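Local coordinates for endoglucanase (Bacillus akibai, PDB 1UWW), which hydrolyses internal beta-1,4-glucosidic linkages of cellulose and related beta-glucans, and is represented here by its family 28 carbohydrate-binding module, specific for non-crystalline cellulose, at residues G14-T26 with G179-A191. Residues are numbered along the deposited sequence; the frame is centred on the assembly and turned at random.
Sequences GEAVLPSVFEDGT and GRVFVDNVRFEGA. With CA (calcium ion), chain C.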
loop_
_atom_site.group_PDB
_atom_site.type_symbol
_atom_site.label_atom_id
_atom_site.label_comp_id
_atom_site.label_asym_id
_atom_site.label_seq_id
_atom_site.Cartn_x
_atom_site.Cartn_y
_atom_site.Cartn_z
ATOM N N GLY A 14 21.975 -5.618 -20.371
ATOM C CA GLY A 14 22.846 -4.474 -20.203
ATOM C C GLY A 14 23.397 -4.380 -18.793
ATOM O O GLY A 14 23.285 -5.304 -17.984
ATOM N N GLU A 15 23.966 -3.231 -18.496
ATOM C CA GLU A 15 24.561 -2.951 -17.198
ATOM C C GLU A 15 23.640 -2.046 -16.411
ATOM O O GLU A 15 22.962 -1.193 -16.990
ATOM C CB GLU A 15 25.914 -2.272 -17.390
ATOM C CG GLU A 15 26.920 -3.119 -18.166
ATOM C CD GLU A 15 27.475 -4.298 -17.375
ATOM O OE1 GLU A 15 27.483 -4.267 -16.120
ATOM O OE2 GLU A 15 27.927 -5.269 -18.022
ATOM N N ALA A 16 23.630 -2.213 -15.092
ATOM C CA ALA A 16 22.764 -1.441 -14.219
ATOM C C ALA A 16 23.181 0.012 -14.216
ATOM O O ALA A 16 24.320 0.344 -13.871
ATOM C CB ALA A 16 22.780 -2.013 -12.805
ATOM N N VAL A 17 22.253 0.860 -14.648
ATOM C CA VAL A 17 22.458 2.310 -14.763
ATOM C C VAL A 17 21.241 2.993 -14.149
ATOM O O VAL A 17 20.127 2.661 -14.491
ATOM C CB VAL A 17 22.612 2.741 -16.263
ATOM C CG1 VAL A 17 22.698 4.248 -16.421
ATOM C CG2 VAL A 17 23.847 2.092 -16.895
ATOM N N LEU A 18 21.465 3.940 -13.271
ATOM C CA LEU A 18 20.409 4.699 -12.639
ATOM C C LEU A 18 20.848 6.172 -12.648
ATOM O O LEU A 18 21.999 6.432 -12.203
ATOM C CB LEU A 18 20.204 4.098 -11.243
ATOM C CG LEU A 18 18.939 4.505 -10.520
ATOM C CD1 LEU A 18 17.716 3.842 -11.103
ATOM C CD2 LEU A 18 19.097 4.231 -9.050
ATOM N N PRO A 19 20.062 7.148 -13.148
ATOM C CA PRO A 19 18.720 6.971 -13.760
ATOM C C PRO A 19 18.666 6.054 -14.980
ATOM O O PRO A 19 19.555 6.045 -15.846
ATOM C CB PRO A 19 18.322 8.395 -14.151
ATOM C CG PRO A 19 19.096 9.269 -13.155
ATOM C CD PRO A 19 20.405 8.579 -13.027
ATOM N N SER A 20 17.587 5.279 -15.064
ATOM C CA SER A 20 17.384 4.320 -16.145
ATOM C C SER A 20 16.482 4.952 -17.216
ATOM O O SER A 20 15.317 5.242 -16.971
ATOM C CB SER A 20 16.759 3.016 -15.608
ATOM O OG SER A 20 17.431 2.513 -14.456
ATOM N N VAL A 21 17.061 5.215 -18.388
ATOM C CA VAL A 21 16.387 5.871 -19.496
ATOM C C VAL A 21 16.141 4.960 -20.720
ATOM O O VAL A 21 15.396 5.324 -21.609
ATOM C CB VAL A 21 17.116 7.174 -19.904
ATOM C CG1 VAL A 21 17.142 8.139 -18.726
ATOM C CG2 VAL A 21 18.533 6.894 -20.404
ATOM N N PHE A 22 16.782 3.816 -20.785
ATOM C CA PHE A 22 16.490 2.787 -21.807
ATOM C C PHE A 22 16.725 3.270 -23.222
ATOM O O PHE A 22 16.004 2.891 -24.125
ATOM C CB PHE A 22 15.073 2.205 -21.629
ATOM C CG PHE A 22 14.797 1.775 -20.196
ATOM C CD1 PHE A 22 15.388 0.621 -19.680
ATOM C CD2 PHE A 22 13.992 2.553 -19.361
ATOM C CE1 PHE A 22 15.159 0.256 -18.371
ATOM C CE2 PHE A 22 13.786 2.186 -18.051
ATOM C CZ PHE A 22 14.369 1.023 -17.555
ATOM N N GLU A 23 17.780 4.070 -23.417
ATOM C CA GLU A 23 18.089 4.629 -24.729
ATOM C C GLU A 23 19.265 3.959 -25.443
ATOM O O GLU A 23 19.645 4.415 -26.532
ATOM C CB GLU A 23 18.322 6.127 -24.625
ATOM C CG GLU A 23 17.114 6.918 -24.117
ATOM C CD GLU A 23 15.837 6.679 -24.925
ATOM O OE1 GLU A 23 15.877 6.464 -26.174
ATOM O OE2 GLU A 23 14.749 6.747 -24.307
ATOM N N ASP A 24 19.795 2.873 -24.897
ATOM C CA ASP A 24 20.949 2.170 -25.477
ATOM C C ASP A 24 20.593 0.776 -26.003
ATOM O O ASP A 24 21.474 -0.064 -26.165
ATOM C CB ASP A 24 22.090 2.070 -24.445
ATOM C CG ASP A 24 21.703 1.269 -23.183
ATOM O OD1 ASP A 24 20.584 0.711 -23.123
ATOM O OD2 ASP A 24 22.468 1.145 -22.193
ATOM N N GLY A 25 19.311 0.514 -26.234
ATOM C CA GLY A 25 18.858 -0.786 -26.692
ATOM C C GLY A 25 18.894 -1.894 -25.649
ATOM O O GLY A 25 18.652 -3.060 -26.004
ATOM N N THR A 26 19.140 -1.555 -24.375
ATOM C CA THR A 26 19.152 -2.540 -23.296
ATOM C C THR A 26 18.201 -2.178 -22.161
ATOM O O THR A 26 17.713 -1.063 -22.061
ATOM C CB THR A 26 20.543 -2.697 -22.653
ATOM O OG1 THR A 26 20.799 -1.638 -21.719
ATOM C CG2 THR A 26 21.703 -2.643 -23.674
ATOM N N GLY A 179 -2.983 -5.817 -21.108
ATOM C CA GLY A 179 -2.389 -4.905 -22.075
ATOM C C GLY A 179 -0.917 -4.759 -21.872
ATOM O O GLY A 179 -0.286 -5.589 -21.246
ATOM N N ARG A 180 -0.362 -3.712 -22.484
ATOM C CA ARG A 180 1.074 -3.452 -22.441
ATOM C C ARG A 180 1.336 -2.291 -21.495
ATOM O O ARG A 180 0.539 -1.361 -21.435
ATOM C CB ARG A 180 1.598 -3.173 -23.851
ATOM C CG ARG A 180 3.086 -2.926 -23.887
ATOM C CD ARG A 180 3.678 -2.954 -25.275
ATOM N NE ARG A 180 3.791 -4.307 -25.804
ATOM C CZ ARG A 180 4.707 -5.188 -25.445
ATOM N NH1 ARG A 180 5.670 -4.891 -24.587
ATOM N NH2 ARG A 180 4.708 -6.412 -25.970
ATOM N N VAL A 181 2.416 -2.410 -20.727
ATOM C CA VAL A 181 2.832 -1.350 -19.821
ATOM C C VAL A 181 4.278 -0.994 -20.154
ATOM O O VAL A 181 5.030 -1.741 -20.784
ATOM C CB VAL A 181 2.637 -1.686 -18.341
ATOM C CG1 VAL A 181 1.179 -2.034 -18.038
ATOM C CG2 VAL A 181 3.556 -2.758 -17.886
ATOM N N PHE A 182 4.654 0.201 -19.717
ATOM C CA PHE A 182 5.944 0.813 -20.061
ATOM C C PHE A 182 6.457 1.581 -18.833
ATOM O O PHE A 182 5.696 2.312 -18.192
ATOM C CB PHE A 182 5.820 1.821 -21.209
ATOM C CG PHE A 182 5.090 1.319 -22.449
ATOM C CD1 PHE A 182 3.682 1.251 -22.492
ATOM C CD2 PHE A 182 5.803 0.995 -23.579
ATOM C CE1 PHE A 182 3.023 0.833 -23.630
ATOM C CE2 PHE A 182 5.131 0.582 -24.755
ATOM C CZ PHE A 182 3.766 0.520 -24.773
ATOM N N VAL A 183 7.747 1.454 -18.559
ATOM C CA VAL A 183 8.434 2.164 -17.467
ATOM C C VAL A 183 9.605 2.947 -18.052
ATOM O O VAL A 183 10.416 2.407 -18.793
ATOM C CB VAL A 183 8.963 1.116 -16.457
ATOM C CG1 VAL A 183 9.951 1.708 -15.448
ATOM C CG2 VAL A 183 7.808 0.404 -15.755
ATOM N N ASP A 184 9.713 4.220 -17.681
ATOM C CA ASP A 184 10.824 5.050 -18.163
ATOM C C ASP A 184 11.338 5.981 -17.060
ATOM O O ASP A 184 10.620 6.340 -16.143
ATOM C CB ASP A 184 10.406 5.857 -19.392
ATOM C CG ASP A 184 11.571 6.281 -20.281
ATOM O OD1 ASP A 184 12.755 5.937 -20.043
ATOM O OD2 ASP A 184 11.290 6.941 -21.320
ATOM N N ASN A 185 12.598 6.369 -17.180
ATOM C CA ASN A 185 13.184 7.426 -16.344
ATOM C C ASN A 185 13.147 7.093 -14.850
ATOM O O ASN A 185 12.767 7.914 -14.029
ATOM C CB ASN A 185 12.562 8.791 -16.637
ATOM C CG ASN A 185 12.657 9.152 -18.077
ATOM O OD1 ASN A 185 13.745 9.114 -18.651
ATOM N ND2 ASN A 185 11.526 9.464 -18.692
ATOM N N VAL A 186 13.547 5.872 -14.506
ATOM C CA VAL A 186 13.567 5.474 -13.100
ATOM C C VAL A 186 14.739 6.158 -12.423
ATOM O O VAL A 186 15.852 6.033 -12.867
ATOM C CB VAL A 186 13.672 3.934 -12.888
ATOM C CG1 VAL A 186 13.454 3.603 -11.404
ATOM C CG2 VAL A 186 12.720 3.163 -13.770
ATOM N N ARG A 187 14.474 6.884 -11.353
ATOM C CA ARG A 187 15.541 7.590 -10.624
ATOM C C ARG A 187 15.161 7.946 -9.204
ATOM O O ARG A 187 14.000 7.993 -8.860
ATOM C CB ARG A 187 15.889 8.867 -11.350
ATOM C CG ARG A 187 14.774 9.830 -11.494
ATOM C CD ARG A 187 15.242 11.141 -12.078
ATOM N NE ARG A 187 16.066 11.847 -11.095
ATOM C CZ ARG A 187 16.883 12.873 -11.353
ATOM N NH1 ARG A 187 17.008 13.350 -12.586
ATOM N NH2 ARG A 187 17.574 13.433 -10.363
ATOM N N PHE A 188 16.172 8.223 -8.384
ATOM C CA PHE A 188 15.963 8.961 -7.155
ATOM C C PHE A 188 15.925 10.455 -7.464
ATOM O O PHE A 188 16.644 10.922 -8.337
ATOM C CB PHE A 188 17.132 8.725 -6.183
ATOM C CG PHE A 188 17.165 7.376 -5.529
ATOM C CD1 PHE A 188 16.428 7.113 -4.393
ATOM C CD2 PHE A 188 17.971 6.387 -6.013
ATOM C CE1 PHE A 188 16.490 5.878 -3.778
ATOM C CE2 PHE A 188 18.024 5.153 -5.398
ATOM C CZ PHE A 188 17.270 4.901 -4.290
ATOM N N GLU A 189 15.105 11.207 -6.751
ATOM C CA GLU A 189 15.131 12.660 -6.871
ATOM C C GLU A 189 14.815 13.362 -5.570
ATOM O O GLU A 189 14.291 12.770 -4.642
ATOM C CB GLU A 189 14.292 13.163 -8.048
ATOM C CG GLU A 189 12.820 12.979 -7.976
ATOM C CD GLU A 189 12.124 13.618 -9.186
ATOM O OE1 GLU A 189 12.106 13.021 -10.307
ATOM O OE2 GLU A 189 11.616 14.757 -9.016
ATOM N N GLY A 190 15.183 14.639 -5.518
ATOM C CA GLY A 190 15.099 15.437 -4.304
ATOM C C GLY A 190 13.724 16.041 -4.172
ATOM O O GLY A 190 12.644 15.824 -5.012
ATOM N N ALA A 191 13.294 16.398 -2.964
ATOM C CA ALA A 191 11.981 17.026 -2.802
ATOM C C ALA A 191 12.015 18.434 -3.381
ATOM O O ALA A 191 13.102 18.979 -3.624
ATOM C CB ALA A 191 11.544 17.054 -1.339
HETATM CA CA CA C . 13.523 6.618 -22.288
HETATM O O HOH W 1 14.337 8.581 -21.283
#
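Ser20 and Val186 pair through their backbones in a single antiparallel hydrogen-bonded bridge, where the loop before strand 30-32 meets strand 180-189 of the six-stranded sheet in this beta-sandwich binding module. Ser20 N gives a fairly straight bond to Val186 O (2.9 Å, 161° at the hydrogen), while Val186 N returns a more bent one to Ser20 O. Asn185 and Val186 together face Ser20, a G1 beta bulge, with Asn185 at positive phi. Packing is tight on the inner side. Ser20 lies buried, its OG bonded back to Val17 O and to Trp30 NE1. Leu18, with CG swung anti to the backbone N (chi1 -166°), sends CD1 to 3.4 Å from Val186 O and CD2 to 3.9 Å from Phe188 CD2, a ring that also packs on Leu81. Phe22 lays its CE2 3.5 Å from Val183 O, and Asp184 OD1 lies at the edge of its ring, near the plane; Leu53 and Ile44 pack against the same phenyl. The outer side is more open to solvent: Pro19 and Arg187 are both exposed, Pro19 sets CB and CG against Arg187 CB, with CG also over the rim of one guanidinium face, and Arg187 reaches on to the next residue of its own strand, NE donating to Phe188 O. Beyond the bridge, where Val21 and Glu23 face Asp184, a calcium ion ties loop to strand. It takes Val21 O, Glu23 OE2 and both oxygens of Asp184, with Ser50 and Asn51 completing the protein ligands, so Val21 O and Asp184 OD1 come within 3.1 Å as shared ligands, not as a hydrogen bond; the positive ion probably offsets the mutual repulsion of the two carboxylates. Asn185 adds a second shell: its ND2 bonds Asp92, a ligand of another calcium, and its OD1 accepts a hydrogen bond (2.7 Å) from the water that binds the first ion at 2.4 Å.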